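PDB 5IE9: nucleotide pyrophosphohydrolase from Bacillus cereus, which probably hydrolyses nucleoside triphosphates to nucleoside monophosphates and pyrophosphate with the help of divalent metal ions such as manganese. Local coordinates for residues Thr5-Gln10 / Asp84-His89; Ala29-Leu34 / Ile75-Ser80; Gly39-Glu44 / Arg61-Glu66. All coordinates share one frame; numbering follows the deposited sequence.

Read from the N terminus, this all-helical chain is closed by three contacts set one within another, with no crossing. Contact 1 joins the start of helix 6-17 to the start of helix 85-96 and so spans most of the chain. Inside that span, contact 2 ties the early part of helix 27-49 to the end of helix 62-80. Contact 3, innermost, pairs the same two helices again nearer the partly unmodelled connection between them, beside the manganese ion. Contacts 2 and 3 thus fasten two levels of one antiparallel helical hairpin, while contact 1 lies across the chain's centre from contact 3 and touches contact 2. All three border the second subunit.

Contact 1 (Thr5-Gln10 / Asp84-His89); sequences TMKDMQ and DLETAH
Met6 and Glu86 bring their CA atoms to 6.2 Å where the first turns of helices 6-17 and 85-96 meet, the short axes 10.2 Å apart at closest and inclined at 138°. On the inner side, Met6 swings its CG anti to its own backbone N (chi1 -171°) and then bends, laying CG and SD against the CB of Leu85; the methyl CE finishes 3.8 Å from Leu85 CD1. Ile75 of helix 62-80 touches both side chains.

Gln10 reaches across with an extended chain. Its OE1 accepts from Leu85 N at 2.9 Å (N-H...O angle 155°), the donor standing a little off the plane of the amide carbonyl, while its NE2 donates to the backbone oxygen of Ile83. Gripped through both ends, the amide is fixed in its rotation and satisfies backbone groups just where a helix begins.

The polar side belongs to Lys7, whose chain turns at its last torsion. Its NZ comes in above the carboxylate plane of Glu86, 3.2 Å from OE1, and forms a weaker, longer salt bridge of 3.4 Å with Asp84 OD2. The other oxygen of Glu86 is taken by the backbone N of Lys4 of the second subunit, so this carboxylate belongs to the subunit interface as well. Asp84 OD2 has a further duty: it accepts from Thr87 N at 3.1 Å from above its plane and from the Thr87 hydroxyl at 2.9 Å through its anti lone pair.

Asp84 is therefore the N-cap of helix 85-96, and Thr5 plays the same part for helix 6-17 by accepting from Asp8 N. The arrangement is a meeting of two capped helix starts, joined by a salt-bridge network and by the side-chain amide of Gln10, in an all-helical MazG fold.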
loop_
_atom_site.group_PDB
_atom_site.type_symbol
_atom_site.label_atom_id
_atom_site.label_comp_id
_atom_site.label_asym_id
_atom_site.label_seq_id
_atom_site.Cartn_x
_atom_site.Cartn_y
_atom_site.Cartn_z
ATOM N N THR C 5 6.250 13.857 24.066
ATOM C CA THR C 5 5.570 14.665 23.052
ATOM C C THR C 5 5.923 14.158 21.658
ATOM O O THR C 5 6.987 13.569 21.467
ATOM C CB THR C 5 5.963 16.152 23.130
ATOM O OG1 THR C 5 7.381 16.275 22.998
ATOM C CG2 THR C 5 5.504 16.792 24.445
ATOM N N MET C 6 5.033 14.409 20.695
ATOM C CA MET C 6 5.286 14.134 19.272
ATOM C C MET C 6 6.557 14.851 18.789
ATOM O O MET C 6 7.340 14.274 18.034
ATOM C CB MET C 6 4.064 14.528 18.423
ATOM C CG MET C 6 4.087 14.119 16.954
ATOM S SD MET C 6 3.993 12.341 16.617
ATOM C CE MET C 6 5.698 12.001 16.230
ATOM N N LYS C 7 6.761 16.087 19.253
ATOM C CA LYS C 7 7.963 16.866 18.944
ATOM C C LYS C 7 9.247 16.162 19.370
ATOM O O LYS C 7 10.214 16.137 18.603
ATOM C CB LYS C 7 7.888 18.268 19.554
ATOM C CG LYS C 7 7.071 19.238 18.722
ATOM C CD LYS C 7 7.524 20.675 18.927
ATOM C CE LYS C 7 6.910 21.616 17.895
ATOM N NZ LYS C 7 5.425 21.718 17.981
ATOM N N ASP C 8 9.240 15.581 20.572
ATOM C CA ASP C 8 10.382 14.819 21.096
ATOM C C ASP C 8 10.650 13.515 20.337
ATOM O O ASP C 8 11.806 13.207 20.042
ATOM C CB ASP C 8 10.227 14.537 22.595
ATOM C CG ASP C 8 10.369 15.787 23.455
ATOM O OD1 ASP C 8 11.170 16.690 23.117
ATOM O OD2 ASP C 8 9.666 15.858 24.485
ATOM N N MET C 9 9.592 12.759 20.022
ATOM C CA MET C 9 9.710 11.519 19.234
ATOM C C MET C 9 10.355 11.800 17.876
ATOM O O MET C 9 11.175 11.013 17.407
ATOM C CB MET C 9 8.353 10.834 19.033
ATOM C CG MET C 9 7.433 10.843 20.244
ATOM S SD MET C 9 6.123 9.603 20.389
ATOM C CE MET C 9 5.659 9.234 18.699
ATOM N N GLN C 10 9.984 12.932 17.269
ATOM C CA GLN C 10 10.589 13.405 16.021
ATOM C C GLN C 10 12.056 13.806 16.209
ATOM O O GLN C 10 12.902 13.427 15.395
ATOM C CB GLN C 10 9.761 14.535 15.381
ATOM C CG GLN C 10 8.423 14.061 14.831
ATOM C CD GLN C 10 7.664 15.105 14.036
ATOM O OE1 GLN C 10 6.599 15.559 14.450
ATOM N NE2 GLN C 10 8.189 15.469 12.875
ATOM N N ASP C 84 6.101 19.093 10.953
ATOM C CA ASP C 84 5.798 18.761 12.340
ATOM C C ASP C 84 4.462 18.024 12.413
ATOM O O ASP C 84 3.422 18.598 12.080
ATOM C CB ASP C 84 5.779 20.032 13.199
ATOM C CG ASP C 84 5.357 19.764 14.630
ATOM O OD1 ASP C 84 6.042 18.984 15.338
ATOM O OD2 ASP C 84 4.330 20.335 15.044
ATOM N N LEU C 85 4.505 16.764 12.855
ATOM C CA LEU C 85 3.311 15.890 12.893
ATOM C C LEU C 85 2.237 16.290 13.921
ATOM O O LEU C 85 1.092 15.842 13.819
ATOM C CB LEU C 85 3.697 14.415 13.076
ATOM C CG LEU C 85 4.430 13.678 11.954
ATOM C CD1 LEU C 85 5.000 12.379 12.493
ATOM C CD2 LEU C 85 3.560 13.405 10.732
ATOM N N GLU C 86 2.610 17.114 14.903
ATOM C CA GLU C 86 1.648 17.707 15.833
ATOM C C GLU C 86 0.765 18.702 15.082
ATOM O O GLU C 86 -0.460 18.681 15.237
ATOM C CB GLU C 86 2.363 18.383 17.006
ATOM C CG GLU C 86 1.441 18.898 18.111
ATOM C CD GLU C 86 2.172 19.602 19.251
ATOM O OE1 GLU C 86 3.429 19.564 19.308
ATOM O OE2 GLU C 86 1.479 20.195 20.108
ATOM N N THR C 87 1.399 19.556 14.271
ATOM C CA THR C 87 0.687 20.481 13.381
ATOM C C THR C 87 -0.210 19.695 12.419
ATOM O O THR C 87 -1.396 19.996 12.305
ATOM C CB THR C 87 1.647 21.412 12.596
ATOM O OG1 THR C 87 2.601 21.995 13.490
ATOM C CG2 THR C 87 0.881 22.534 11.893
ATOM N N ALA C 88 0.354 18.677 11.768
ATOM C CA ALA C 88 -0.381 17.820 10.829
ATOM C C ALA C 88 -1.649 17.223 11.448
ATOM O O ALA C 88 -2.720 17.266 10.836
ATOM C CB ALA C 88 0.527 16.722 10.294
ATOM N N HIS C 89 -1.513 16.694 12.668
ATOM C CA HIS C 89 -2.612 16.115 13.449
ATOM C C HIS C 89 -3.713 17.145 13.710
ATOM O O HIS C 89 -4.900 16.839 13.555
ATOM C CB HIS C 89 -2.056 15.552 14.765
ATOM C CG HIS C 89 -3.098 15.044 15.711
ATOM N ND1 HIS C 89 -3.602 15.808 16.742
ATOM C CD2 HIS C 89 -3.714 13.842 15.800
ATOM C CE1 HIS C 89 -4.492 15.104 17.418
ATOM N NE2 HIS C 89 -4.576 13.906 16.868
#

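Contact 2 (Ala29-Leu34 / Ile75-Ser80); sequences AMMARL and ICMANS
Met30 lies over one face of the flat peptide group that joins Cys76 to Met77, its thioether spread across the plane. The methyl CE sits above the carbonyl, 3.6 Å from Cys76 O, and the sulfur SD is 3.9 Å from Met77 N. The same carbonyl, Cys76 O, accepts the helical hydrogen bond from Ser80 N, so the methionine covers a group whose polar oxygen is already engaged. Met30 gets there with CG beside its backbone N (chi1 -71°) and a bend at the next bond. Its CE also touches the CB of Cys76 at 3.7 Å and that of Ser80 at 3.9 Å.

The reply from the facing helix is Met77. With CG anti to its backbone N (chi1 173°), it leaves helix 62-80 toward helix 27-49, then folds twice, so that its methyl enters a pocket of three side chains. Met77 CE is 3.7 Å from CD1 of Leu34, whose side chain runs at about a right angle to it, 3.8 Å from Met30 CB and 3.9 Å from Met31 SD. The short axes run nearly antiparallel, at 163°.

Tyr24 and Phe25 touch Met30 from the preceding loop, and Leu67 of the second subunit packs on Met77, continuing the apolar layer into the assembly. No hydrogen bond links the two segments; their cohesion comes from dispersion and the burial of apolar surface, with pliant thioether chains fitted against one another and over one face of a backbone amide.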
loop_
_atom_site.group_PDB
_atom_site.type_symbol
_atom_site.label_atom_id
_atom_site.label_comp_id
_atom_site.label_asym_id
_atom_site.label_seq_id
_atom_site.Cartn_x
_atom_site.Cartn_y
_atom_site.Cartn_z
ATOM N N ALA C 29 12.045 7.407 -2.364
ATOM C CA ALA C 29 12.607 6.249 -1.657
ATOM C C ALA C 29 11.887 5.967 -0.327
ATOM O O ALA C 29 11.629 4.806 0.007
ATOM C CB ALA C 29 14.097 6.446 -1.427
ATOM N N MET C 30 11.572 7.034 0.414
ATOM C CA MET C 30 10.749 6.978 1.631
ATOM C C MET C 30 9.382 6.392 1.362
ATOM O O MET C 30 8.875 5.604 2.159
ATOM C CB MET C 30 10.510 8.379 2.199
ATOM C CG MET C 30 11.712 9.035 2.823
ATOM S SD MET C 30 11.934 8.476 4.512
ATOM C CE MET C 30 13.117 9.718 5.037
ATOM N N MET C 31 8.773 6.809 0.252
ATOM C CA MET C 31 7.435 6.369 -0.084
ATOM C C MET C 31 7.421 4.857 -0.300
ATOM O O MET C 31 6.474 4.185 0.122
ATOM C CB MET C 31 6.886 7.142 -1.284
ATOM C CG MET C 31 5.372 7.068 -1.428
ATOM S SD MET C 31 4.483 7.567 0.061
ATOM C CE MET C 31 3.283 6.249 0.217
ATOM N N ALA C 32 8.494 4.336 -0.914
ATOM C CA ALA C 32 8.710 2.899 -1.072
ATOM C C ALA C 32 8.873 2.211 0.280
ATOM O O ALA C 32 8.256 1.164 0.507
ATOM C CB ALA C 32 9.904 2.630 -1.965
ATOM N N ARG C 33 9.683 2.809 1.168
ATOM C CA ARG C 33 9.861 2.323 2.543
ATOM C C ARG C 33 8.534 2.180 3.283
ATOM O O ARG C 33 8.283 1.141 3.900
ATOM C CB ARG C 33 10.821 3.207 3.366
ATOM C CG ARG C 33 12.328 2.962 3.217
ATOM C CD ARG C 33 12.817 1.503 3.316
ATOM N NE ARG C 33 12.026 0.674 4.233
ATOM C CZ ARG C 33 12.233 0.540 5.540
ATOM N NH1 ARG C 33 13.235 1.165 6.146
ATOM N NH2 ARG C 33 11.425 -0.238 6.245
ATOM N N LEU C 34 7.696 3.219 3.207
ATOM C CA LEU C 34 6.353 3.201 3.782
ATOM C C LEU C 34 5.456 2.111 3.229
ATOM O O LEU C 34 4.723 1.471 3.994
ATOM C CB LEU C 34 5.653 4.534 3.576
ATOM C CG LEU C 34 5.517 5.391 4.814
ATOM C CD1 LEU C 34 5.121 6.783 4.368
ATOM C CD2 LEU C 34 4.516 4.801 5.799
ATOM N N ILE C 75 7.753 9.324 10.658
ATOM C CA ILE C 75 8.526 10.357 11.341
ATOM C C ILE C 75 9.714 10.758 10.466
ATOM O O ILE C 75 9.964 11.947 10.272
ATOM C CB ILE C 75 8.941 9.939 12.775
ATOM C CG1 ILE C 75 7.713 9.935 13.697
ATOM C CG2 ILE C 75 9.981 10.901 13.334
ATOM C CD1 ILE C 75 7.889 9.208 15.018
ATOM N N CYS C 76 10.403 9.762 9.912
ATOM C CA CYS C 76 11.472 9.987 8.937
ATOM C C CYS C 76 11.012 10.864 7.770
ATOM O O CYS C 76 11.653 11.872 7.469
ATOM C CB CYS C 76 12.027 8.662 8.424
ATOM S SG CYS C 76 13.024 7.794 9.642
ATOM N N MET C 77 9.893 10.483 7.148
ATOM C CA MET C 77 9.272 11.237 6.065
ATOM C C MET C 77 9.045 12.693 6.498
ATOM O O MET C 77 9.470 13.627 5.806
ATOM C CB MET C 77 7.965 10.545 5.653
ATOM C CG MET C 77 7.094 11.278 4.638
ATOM S SD MET C 77 7.654 11.060 2.942
ATOM C CE MET C 77 6.871 9.507 2.504
ATOM N N ALA C 78 8.414 12.867 7.660
ATOM C CA ALA C 78 8.053 14.180 8.176
ATOM C C ALA C 78 9.279 15.041 8.492
ATOM O O ALA C 78 9.288 16.239 8.199
ATOM C CB ALA C 78 7.158 14.039 9.396
ATOM N N ASN C 79 10.306 14.422 9.075
ATOM C CA ASN C 79 11.550 15.107 9.407
ATOM C C ASN C 79 12.297 15.539 8.157
ATOM O O ASN C 79 12.728 16.687 8.057
ATOM C CB ASN C 79 12.449 14.211 10.248
ATOM C CG ASN C 79 11.932 13.980 11.662
ATOM O OD1 ASN C 79 12.553 13.236 12.420
ATOM N ND2 ASN C 79 10.813 14.601 12.026
ATOM N N SER C 80 12.430 14.602 7.215
ATOM C CA SER C 80 12.975 14.827 5.866
ATOM C C SER C 80 12.472 16.113 5.194
ATOM O O SER C 80 13.251 16.814 4.543
ATOM C CB SER C 80 12.658 13.611 4.986
ATOM O OG SER C 80 12.880 13.855 3.609
#

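Contact 3 (Gly39-Glu44 / Arg61-Glu66); sequences GELARE and RSIEEE. With MN (manganese (II) ion), chain G.
The CB of Glu66 points toward helix 27-49 and packs 4.1 Å from the CA of Leu41, with the Leu41 CD1 branch alongside. From there the chain curls around the manganese ion, which already lies 3.3 Å from Glu66 CB. The CG stands beside the backbone N (chi1 -65°) and passes over the carbonyl oxygen of Glu40. A bend at the next bond (chi2 -64°) brings CD up to the CB of Glu40, the two side chains crossing at a slant. There the carboxylate divides its work. OE1 binds the manganese ion at 2.1 Å and lies 3.5 Å from Glu40 CB. OE2 lies at the edge of the Arg43 guanidinium, near its plane, in a long salt bridge of 4.0 Å between Glu66 OE2 and Arg43 NH1.

Glu37, one turn before Glu40, is the other protein ligand of the manganese. The spacing of Glu37, Glu40 and Glu66 is consistent with the ExxE and the first glutamate of the ExxD in the signature of MazG enzymes and dimeric dUTPases, in which paired helices hold the divalent ions that assist attack on the triphosphate. Glu40, despite its position beside the ion, has its OE1 4.0 Å from the manganese, beyond direct coordination in this model, and its carboxylate is turned 58° against that of Glu66.

Arg43 is shared among Glu40, Glu44 and Glu66. NH1 also meets Glu44 OE1 at 2.7 Å in a weak, angled bond, and NH2 makes a weak one with Glu40 OE2, so that the cation, like the metal, may offset the gathered negative charge. Away from the metal, Glu44 leans its CG on the CB of Ser62, 3.9 Å away, and the Leu41 CD1 branch meets CG1 of Ile63 on the buried flank, where Leu81 of the second subunit packs against Ile63.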
loop_
_atom_site.group_PDB
_atom_site.type_symbol
_atom_site.label_atom_id
_atom_site.label_comp_id
_atom_site.label_asym_id
_atom_site.label_seq_id
_atom_site.Cartn_x
_atom_site.Cartn_y
_atom_site.Cartn_z
ATOM N N GLY C 39 2.858 -3.098 4.288
ATOM C CA GLY C 39 2.675 -4.481 3.890
ATOM C C GLY C 39 2.887 -5.422 5.054
ATOM O O GLY C 39 2.142 -6.397 5.216
ATOM N N GLU C 40 3.902 -5.118 5.868
ATOM C CA GLU C 40 4.200 -5.907 7.056
ATOM C C GLU C 40 3.121 -5.763 8.124
ATOM O O GLU C 40 2.781 -6.736 8.797
ATOM C CB GLU C 40 5.586 -5.591 7.598
ATOM C CG GLU C 40 6.702 -6.366 6.906
ATOM C CD GLU C 40 8.062 -6.144 7.543
ATOM O OE1 GLU C 40 8.400 -4.984 7.871
ATOM O OE2 GLU C 40 8.804 -7.130 7.727
ATOM N N LEU C 41 2.567 -4.560 8.251
ATOM C CA LEU C 41 1.393 -4.355 9.088
ATOM C C LEU C 41 0.201 -5.149 8.558
ATOM O O LEU C 41 -0.454 -5.848 9.336
ATOM C CB LEU C 41 1.044 -2.866 9.252
ATOM C CG LEU C 41 -0.157 -2.505 10.141
ATOM C CD1 LEU C 41 -0.042 -3.057 11.561
ATOM C CD2 LEU C 41 -0.349 -1.007 10.191
ATOM N N ALA C 42 -0.058 -5.053 7.249
ATOM C CA ALA C 42 -1.155 -5.789 6.593
ATOM C C ALA C 42 -1.083 -7.289 6.851
ATOM O O ALA C 42 -2.090 -7.892 7.248
ATOM C CB ALA C 42 -1.185 -5.513 5.095
ATOM N N ARG C 43 0.112 -7.863 6.641
ATOM C CA ARG C 43 0.416 -9.255 6.956
ATOM C C ARG C 43 -0.031 -9.597 8.374
ATOM O O ARG C 43 -0.687 -10.618 8.585
ATOM C CB ARG C 43 1.920 -9.531 6.825
ATOM C CG ARG C 43 2.295 -11.010 6.897
ATOM C CD ARG C 43 3.316 -11.307 7.986
ATOM N NE ARG C 43 4.690 -10.940 7.633
ATOM C CZ ARG C 43 5.363 -9.897 8.126
ATOM N NH1 ARG C 43 4.810 -9.072 9.011
ATOM N NH2 ARG C 43 6.609 -9.673 7.728
ATOM N N GLU C 44 0.316 -8.732 9.331
ATOM C CA GLU C 44 0.100 -9.018 10.743
ATOM C C GLU C 44 -1.363 -8.840 11.164
ATOM O O GLU C 44 -1.886 -9.654 11.927
ATOM C CB GLU C 44 1.071 -8.215 11.612
ATOM C CG GLU C 44 1.792 -9.046 12.677
ATOM C CD GLU C 44 2.623 -10.199 12.106
ATOM O OE1 GLU C 44 3.390 -9.979 11.141
ATOM O OE2 GLU C 44 2.517 -11.335 12.622
ATOM N N ARG C 61 1.828 -7.749 20.680
ATOM C CA ARG C 61 3.269 -7.499 20.569
ATOM C C ARG C 61 3.742 -7.323 19.110
ATOM O O ARG C 61 4.354 -6.297 18.783
ATOM C CB ARG C 61 4.075 -8.588 21.296
ATOM N N SER C 62 3.451 -8.310 18.251
ATOM C CA SER C 62 3.819 -8.276 16.820
ATOM C C SER C 62 3.125 -7.150 16.058
ATOM O O SER C 62 3.765 -6.441 15.277
ATOM C CB SER C 62 3.537 -9.618 16.137
ATOM O OG SER C 62 4.715 -10.400 16.038
ATOM N N ILE C 63 1.823 -6.994 16.298
ATOM C CA ILE C 63 1.013 -5.944 15.668
ATOM C C ILE C 63 1.346 -4.554 16.244
ATOM O O ILE C 63 1.348 -3.563 15.508
ATOM C CB ILE C 63 -0.502 -6.302 15.693
ATOM C CG1 ILE C 63 -1.339 -5.281 14.919
ATOM C CG2 ILE C 63 -1.015 -6.511 17.118
ATOM C CD1 ILE C 63 -2.633 -5.856 14.397
ATOM N N GLU C 64 1.654 -4.507 17.543
ATOM C CA GLU C 64 2.150 -3.303 18.213
ATOM C C GLU C 64 3.473 -2.831 17.603
ATOM O O GLU C 64 3.646 -1.639 17.343
ATOM C CB GLU C 64 2.301 -3.560 19.718
ATOM C CG GLU C 64 2.832 -2.388 20.539
ATOM C CD GLU C 64 3.207 -2.770 21.964
ATOM O OE1 GLU C 64 3.836 -3.833 22.175
ATOM O OE2 GLU C 64 2.884 -1.991 22.885
ATOM N N GLU C 65 4.388 -3.772 17.365
ATOM C CA GLU C 65 5.696 -3.462 16.795
ATOM C C GLU C 65 5.633 -3.033 15.327
ATOM O O GLU C 65 6.425 -2.188 14.896
ATOM C CB GLU C 65 6.654 -4.642 16.948
ATOM C CG GLU C 65 8.119 -4.226 16.959
ATOM C CD GLU C 65 9.077 -5.345 16.598
ATOM O OE1 GLU C 65 8.873 -6.492 17.055
ATOM O OE2 GLU C 65 10.051 -5.066 15.864
ATOM N N GLU C 66 4.710 -3.611 14.561
ATOM C CA GLU C 66 4.599 -3.256 13.144
ATOM C C GLU C 66 3.983 -1.873 12.941
ATOM O O GLU C 66 4.302 -1.207 11.960
ATOM C CB GLU C 66 3.903 -4.339 12.298
ATOM C CG GLU C 66 4.645 -5.677 12.193
ATOM C CD GLU C 66 6.003 -5.636 11.476
ATOM O OE1 GLU C 66 6.362 -4.620 10.830
ATOM O OE2 GLU C 66 6.726 -6.659 11.547
HETATM MN MN MN G . 5.497 -2.959 9.774
#